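BtGH115A (PDB 5BY3) is a family GH115 4-O-methyl-alpha-glucuronidase of Bacteroides thetaiotaomicron with specificity for decorated arabinogalactans. Local coordinates at residues A[395-399]-A[400-404]; A[732-735]-A[736-740]. All blocks are in the same frame, centred on the assembly; numbering follows the deposited sequence.

Contact 1: A[395-399]-A[400-404]; sequences SYWGR and PHDHL. With NI (nickel (II) ion), chain C.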
loop_
_atom_site.group_PDB
_atom_site.type_symbol
_atom_site.label_atom_id
_atom_site.label_comp_id
_atom_site.label_asym_id
_atom_site.label_seq_id
_atom_site.Cartn_x
_atom_site.Cartn_y
_atom_site.Cartn_z
ATOM N N SER A 395 3.028 4.370 -2.899
ATOM C CA SER A 395 3.625 5.114 -4.014
ATOM C C SER A 395 3.169 6.591 -3.962
ATOM O O SER A 395 2.064 6.884 -3.531
ATOM C CB SER A 395 3.258 4.443 -5.339
ATOM O OG SER A 395 3.712 5.220 -6.419
ATOM N N TYR A 396 4.018 7.523 -4.371
ATOM C CA TYR A 396 3.598 8.907 -4.288
ATOM C C TYR A 396 4.372 9.856 -5.160
ATOM O O TYR A 396 5.569 9.672 -5.393
ATOM C CB TYR A 396 3.679 9.362 -2.834
ATOM C CG TYR A 396 3.296 10.773 -2.567
ATOM C CD1 TYR A 396 1.985 11.186 -2.708
ATOM C CD2 TYR A 396 4.247 11.701 -2.141
ATOM C CE1 TYR A 396 1.612 12.505 -2.460
ATOM C CE2 TYR A 396 3.880 13.014 -1.847
ATOM C CZ TYR A 396 2.555 13.412 -2.024
ATOM O OH TYR A 396 2.157 14.696 -1.722
ATOM N N TRP A 397 3.682 10.893 -5.613
ATOM C CA TRP A 397 4.328 12.033 -6.296
ATOM C C TRP A 397 4.066 13.250 -5.430
ATOM O O TRP A 397 2.916 13.595 -5.215
ATOM C CB TRP A 397 3.740 12.189 -7.714
ATOM C CG TRP A 397 3.895 13.548 -8.409
ATOM C CD1 TRP A 397 4.463 14.701 -7.904
ATOM C CD2 TRP A 397 3.458 13.874 -9.716
ATOM N NE1 TRP A 397 4.416 15.708 -8.820
ATOM C CE2 TRP A 397 3.791 15.248 -9.941
ATOM C CE3 TRP A 397 2.813 13.147 -10.738
ATOM C CZ2 TRP A 397 3.516 15.908 -11.153
ATOM C CZ3 TRP A 397 2.521 13.810 -11.966
ATOM C CH2 TRP A 397 2.881 15.179 -12.157
ATOM N N GLY A 398 5.119 13.877 -4.913
ATOM C CA GLY A 398 4.964 15.046 -4.059
ATOM C C GLY A 398 6.157 15.332 -3.190
ATOM O O GLY A 398 7.217 14.765 -3.412
ATOM N N ARG A 399 5.959 16.234 -2.219
ATOM C CA ARG A 399 6.970 16.725 -1.307
ATOM C C ARG A 399 7.019 15.859 -0.043
ATOM O O ARG A 399 5.992 15.317 0.355
ATOM C CB ARG A 399 6.611 18.144 -0.844
ATOM C CG ARG A 399 5.380 18.186 0.079
ATOM C CD ARG A 399 4.975 19.597 0.398
ATOM N NE ARG A 399 4.450 20.212 -0.809
ATOM C CZ ARG A 399 4.050 21.472 -0.915
ATOM N NH1 ARG A 399 4.091 22.323 0.115
ATOM N NH2 ARG A 399 3.593 21.865 -2.076
ATOM N N PRO A 400 8.181 15.752 0.608
ATOM C CA PRO A 400 9.479 16.321 0.149
ATOM C C PRO A 400 10.115 15.635 -1.088
ATOM O O PRO A 400 11.006 16.212 -1.708
ATOM C CB PRO A 400 10.367 16.121 1.373
ATOM C CG PRO A 400 9.835 14.840 1.973
ATOM C CD PRO A 400 8.338 14.921 1.819
ATOM N N HIS A 401 9.698 14.413 -1.449
ATOM C CA HIS A 401 10.245 13.763 -2.678
ATOM C C HIS A 401 9.340 12.605 -3.165
ATOM O O HIS A 401 8.856 11.852 -2.341
ATOM C CB HIS A 401 11.695 13.283 -2.429
ATOM C CG HIS A 401 12.433 12.962 -3.678
ATOM N ND1 HIS A 401 12.125 11.865 -4.455
ATOM C CD2 HIS A 401 13.432 13.619 -4.319
ATOM C CE1 HIS A 401 12.905 11.865 -5.527
ATOM N NE2 HIS A 401 13.709 12.916 -5.465
ATOM N N ASP A 402 9.152 12.438 -4.480
ATOM C CA ASP A 402 8.423 11.256 -5.029
ATOM C C ASP A 402 9.129 9.946 -4.650
ATOM O O ASP A 402 10.367 9.877 -4.660
ATOM C CB ASP A 402 8.345 11.185 -6.557
ATOM C CG ASP A 402 8.036 12.527 -7.275
ATOM O OD1 ASP A 402 7.867 13.603 -6.636
ATOM O OD2 ASP A 402 8.003 12.462 -8.553
ATOM N N HIS A 403 8.331 8.927 -4.300
ATOM C CA HIS A 403 8.776 7.559 -4.388
ATOM C C HIS A 403 7.934 6.841 -5.413
ATOM O O HIS A 403 6.840 6.356 -5.104
ATOM C CB HIS A 403 8.794 6.846 -3.031
ATOM C CG HIS A 403 7.568 7.046 -2.185
ATOM N ND1 HIS A 403 7.274 8.250 -1.567
ATOM C CD2 HIS A 403 6.588 6.176 -1.814
ATOM C CE1 HIS A 403 6.166 8.107 -0.853
ATOM N NE2 HIS A 403 5.713 6.871 -1.013
ATOM N N LEU A 404 8.423 6.801 -6.654
ATOM C CA LEU A 404 7.637 6.218 -7.766
ATOM C C LEU A 404 8.326 5.122 -8.540
ATOM O O LEU A 404 7.711 4.518 -9.436
ATOM C CB LEU A 404 7.272 7.308 -8.779
ATOM C CG LEU A 404 6.343 8.451 -8.398
ATOM C CD1 LEU A 404 6.288 9.423 -9.554
ATOM C CD2 LEU A 404 4.968 7.872 -8.134
HETATM NI NI NI C . 5.757 3.499 -10.314
HETATM O O HOH W 1 6.511 5.107 -12.054
HETATM O O HOH W 2 4.419 1.517 -9.484
#
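H403 meets Y396 through a first torsion that tucks its CG between its own backbone N and carbonyl carbon (chi1 46°) and swings the imidazole across to the facing chain. Y396 CG is trans to its backbone N (chi1 179°), which carries the phenol away and leaves CB beside the histidine. H403 CE1 thus lies 3.4 Å from Y396 CB, and Y396 N stands over one face of the imidazole, offset toward its rim. Residues 395-404 form a hairpin-like loop after barrel strand 388-393, its two arms joined by one antiparallel bridge. Y396 N gives a nearly straight bond of 3.1 Å to H403 O, although it reaches that oxygen from above the carbonyl plane; the return bond, H403 N to Y396 O, is weak. Cutting H403 back to an alanine removes the ring packed against Y396 N and CB and is likely to leave a gap beside the bridge. Nearer the turn, which carries a cis peptide before P400, D402 OD1 accepts G398 N at 3.3 Å from above the carboxylate plane and also pairs with R620. G398 adopts backbone angles that would jam a side chain against the preceding carbonyl. At the open end L404 CD2 sits 3.4 Å from S395 OG, while L404 O binds the nickel ion at 2.4 Å. D436 adds a carboxylate oxygen and two waters complete the ligands seen, so each is an oxygen, and the loop lends the metal a backbone carbonyl but no side chain.

Contact 2: A[732-735]-A[736-740]; sequences WKEN and VLRNQ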
loop_
_atom_site.group_PDB
_atom_site.type_symbol
_atom_site.label_atom_id
_atom_site.label_comp_id
_atom_site.label_asym_id
_atom_site.label_seq_id
_atom_site.Cartn_x
_atom_site.Cartn_y
_atom_site.Cartn_z
ATOM N N TRP A 732 8.576 17.705 9.484
ATOM C CA TRP A 732 7.849 16.603 8.907
ATOM C C TRP A 732 8.551 16.108 7.615
ATOM O O TRP A 732 8.526 14.915 7.312
ATOM C CB TRP A 732 6.373 16.961 8.671
ATOM C CG TRP A 732 5.636 15.871 7.913
ATOM C CD1 TRP A 732 5.018 14.754 8.434
ATOM C CD2 TRP A 732 5.533 15.752 6.485
ATOM N NE1 TRP A 732 4.498 13.969 7.405
ATOM C CE2 TRP A 732 4.800 14.560 6.207
ATOM C CE3 TRP A 732 5.955 16.551 5.414
ATOM C CZ2 TRP A 732 4.472 14.171 4.905
ATOM C CZ3 TRP A 732 5.656 16.125 4.117
ATOM C CH2 TRP A 732 4.928 14.950 3.884
ATOM N N LYS A 733 9.194 17.010 6.889
ATOM C CA LYS A 733 9.806 16.662 5.606
ATOM C C LYS A 733 11.028 15.814 5.904
ATOM O O LYS A 733 11.221 14.780 5.304
ATOM C CB LYS A 733 10.192 17.919 4.803
ATOM C CG LYS A 733 9.032 18.522 4.015
ATOM C CD LYS A 733 9.420 19.865 3.422
ATOM C CE LYS A 733 8.254 20.537 2.691
ATOM N NZ LYS A 733 8.655 21.908 2.237
ATOM N N GLU A 734 11.828 16.288 6.846
ATOM C CA GLU A 734 12.959 15.591 7.406
ATOM C C GLU A 734 12.515 14.231 7.923
ATOM O O GLU A 734 13.146 13.222 7.603
ATOM C CB GLU A 734 13.553 16.428 8.552
ATOM C CG GLU A 734 14.869 17.136 8.274
ATOM C CD GLU A 734 15.025 17.569 6.826
ATOM O OE1 GLU A 734 14.307 18.500 6.418
ATOM O OE2 GLU A 734 15.860 16.987 6.093
ATOM N N ASN A 735 11.433 14.218 8.710
ATOM C CA ASN A 735 10.955 13.014 9.365
ATOM C C ASN A 735 10.716 11.914 8.321
ATOM O O ASN A 735 11.273 10.858 8.437
ATOM C CB ASN A 735 9.660 13.283 10.160
ATOM C CG ASN A 735 9.903 13.882 11.575
ATOM O OD1 ASN A 735 11.038 14.220 11.980
ATOM N ND2 ASN A 735 8.803 14.007 12.337
ATOM N N VAL A 736 9.904 12.156 7.304
ATOM C CA VAL A 736 9.470 11.084 6.402
ATOM C C VAL A 736 10.543 10.594 5.409
ATOM O O VAL A 736 10.473 9.480 4.942
ATOM C CB VAL A 736 8.193 11.483 5.638
ATOM C CG1 VAL A 736 7.039 11.666 6.613
ATOM C CG2 VAL A 736 8.410 12.747 4.806
ATOM N N LEU A 737 11.531 11.432 5.096
ATOM C CA LEU A 737 12.643 11.028 4.254
ATOM C C LEU A 737 13.540 9.967 4.934
ATOM O O LEU A 737 14.049 9.065 4.256
ATOM C CB LEU A 737 13.504 12.248 3.863
ATOM C CG LEU A 737 13.045 13.195 2.730
ATOM C CD1 LEU A 737 13.909 14.460 2.581
ATOM C CD2 LEU A 737 12.909 12.521 1.365
ATOM N N ARG A 738 13.740 10.105 6.248
ATOM C CA ARG A 738 14.660 9.270 7.013
ATOM C C ARG A 738 13.925 8.247 7.888
ATOM O O ARG A 738 14.549 7.423 8.552
ATOM C CB ARG A 738 15.611 10.142 7.873
ATOM C CG ARG A 738 14.915 10.824 9.017
ATOM C CD ARG A 738 15.725 11.932 9.628
ATOM N NE ARG A 738 14.819 12.619 10.505
ATOM C CZ ARG A 738 14.934 13.885 10.910
ATOM N NH1 ARG A 738 15.974 14.642 10.538
ATOM N NH2 ARG A 738 13.984 14.377 11.694
ATOM N N ASN A 739 12.594 8.325 7.876
ATOM C CA ASN A 739 11.718 7.561 8.761
ATOM C C ASN A 739 12.178 7.570 10.236
ATOM O O ASN A 739 12.100 6.558 10.929
ATOM C CB ASN A 739 11.530 6.139 8.236
ATOM C CG ASN A 739 10.679 6.102 7.000
ATOM O OD1 ASN A 739 9.472 6.423 7.024
ATOM N ND2 ASN A 739 11.306 5.755 5.886
ATOM N N GLN A 740 12.661 8.708 10.711
ATOM C CA GLN A 740 12.797 8.895 12.155
ATOM C C GLN A 740 12.498 10.328 12.525
ATOM O O GLN A 740 13.009 11.263 11.863
ATOM C CB GLN A 740 14.215 8.587 12.657
ATOM C CG GLN A 740 14.696 7.164 12.498
ATOM C CD GLN A 740 16.024 6.933 13.146
ATOM O OE1 GLN A 740 16.934 7.740 13.019
ATOM N NE2 GLN A 740 16.142 5.838 13.865
#
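W732 and V736 pack together one turn apart on helix 730-738, a short helix of the GH115 C-terminal region. This is the C-terminal end of an alpha-helix, closed by N739 with positive phi. V736 CG1 lies over one face of the indole, 3.9 Å from the centroid of the five-membered ring, a CH-pi contact offset toward the rim. The indole reaches it because W732 CG is trans to its backbone N (chi1 173°), which brings the ring back alongside the helix; its NE1 is held by D368. Among the backbone bonds, V736 N to W732 O is sound at 3.1 Å, whereas L737 N to K733 O and R738 N to E734 O are weak. Past the last turn, Q740 N makes a weak bond back to N735 O.

Polar side-chain contacts gather round R738. Its guanidinium is laid across the aliphatic part of E734, whose CB lies over one face and whose CG is 3.5 Å from R738 NH1. The two charged ends stay apart, E734 OE1 pairing instead with R505. R738 NH2 donates to N735 OD1 at 3.0 Å, in the carbonyl plane of the amide. Beyond the helix end, Q740 O meets the guanidinium edge in plane and takes two bonds: a weak one from R738 NH2 and a short, fairly straight one from R738 NE, 2.6 Å long with an angle of 161° at the hydrogen.

Contact 1 comes first along the chain, in the loop between strand 388-393 of the eight-stranded parallel barrel sheet and helix 411-423; contact 2 follows more than 300 residues later on helix 730-738, which leads into strand 741-748 of an antiparallel sheet. Despite that separation the centres of contact 1 and contact 2 are about 13 Å apart, on the same side of the chain's centre, and the two touch directly. The ring of P400 packs on the helix, its CG 3.7 Å from L737 CG and its CD 3.7 Å from V736 CG2. A barrel loop whose far end binds nickel is thus covered at its turn by the C-terminal region, joining two family regions of one chain.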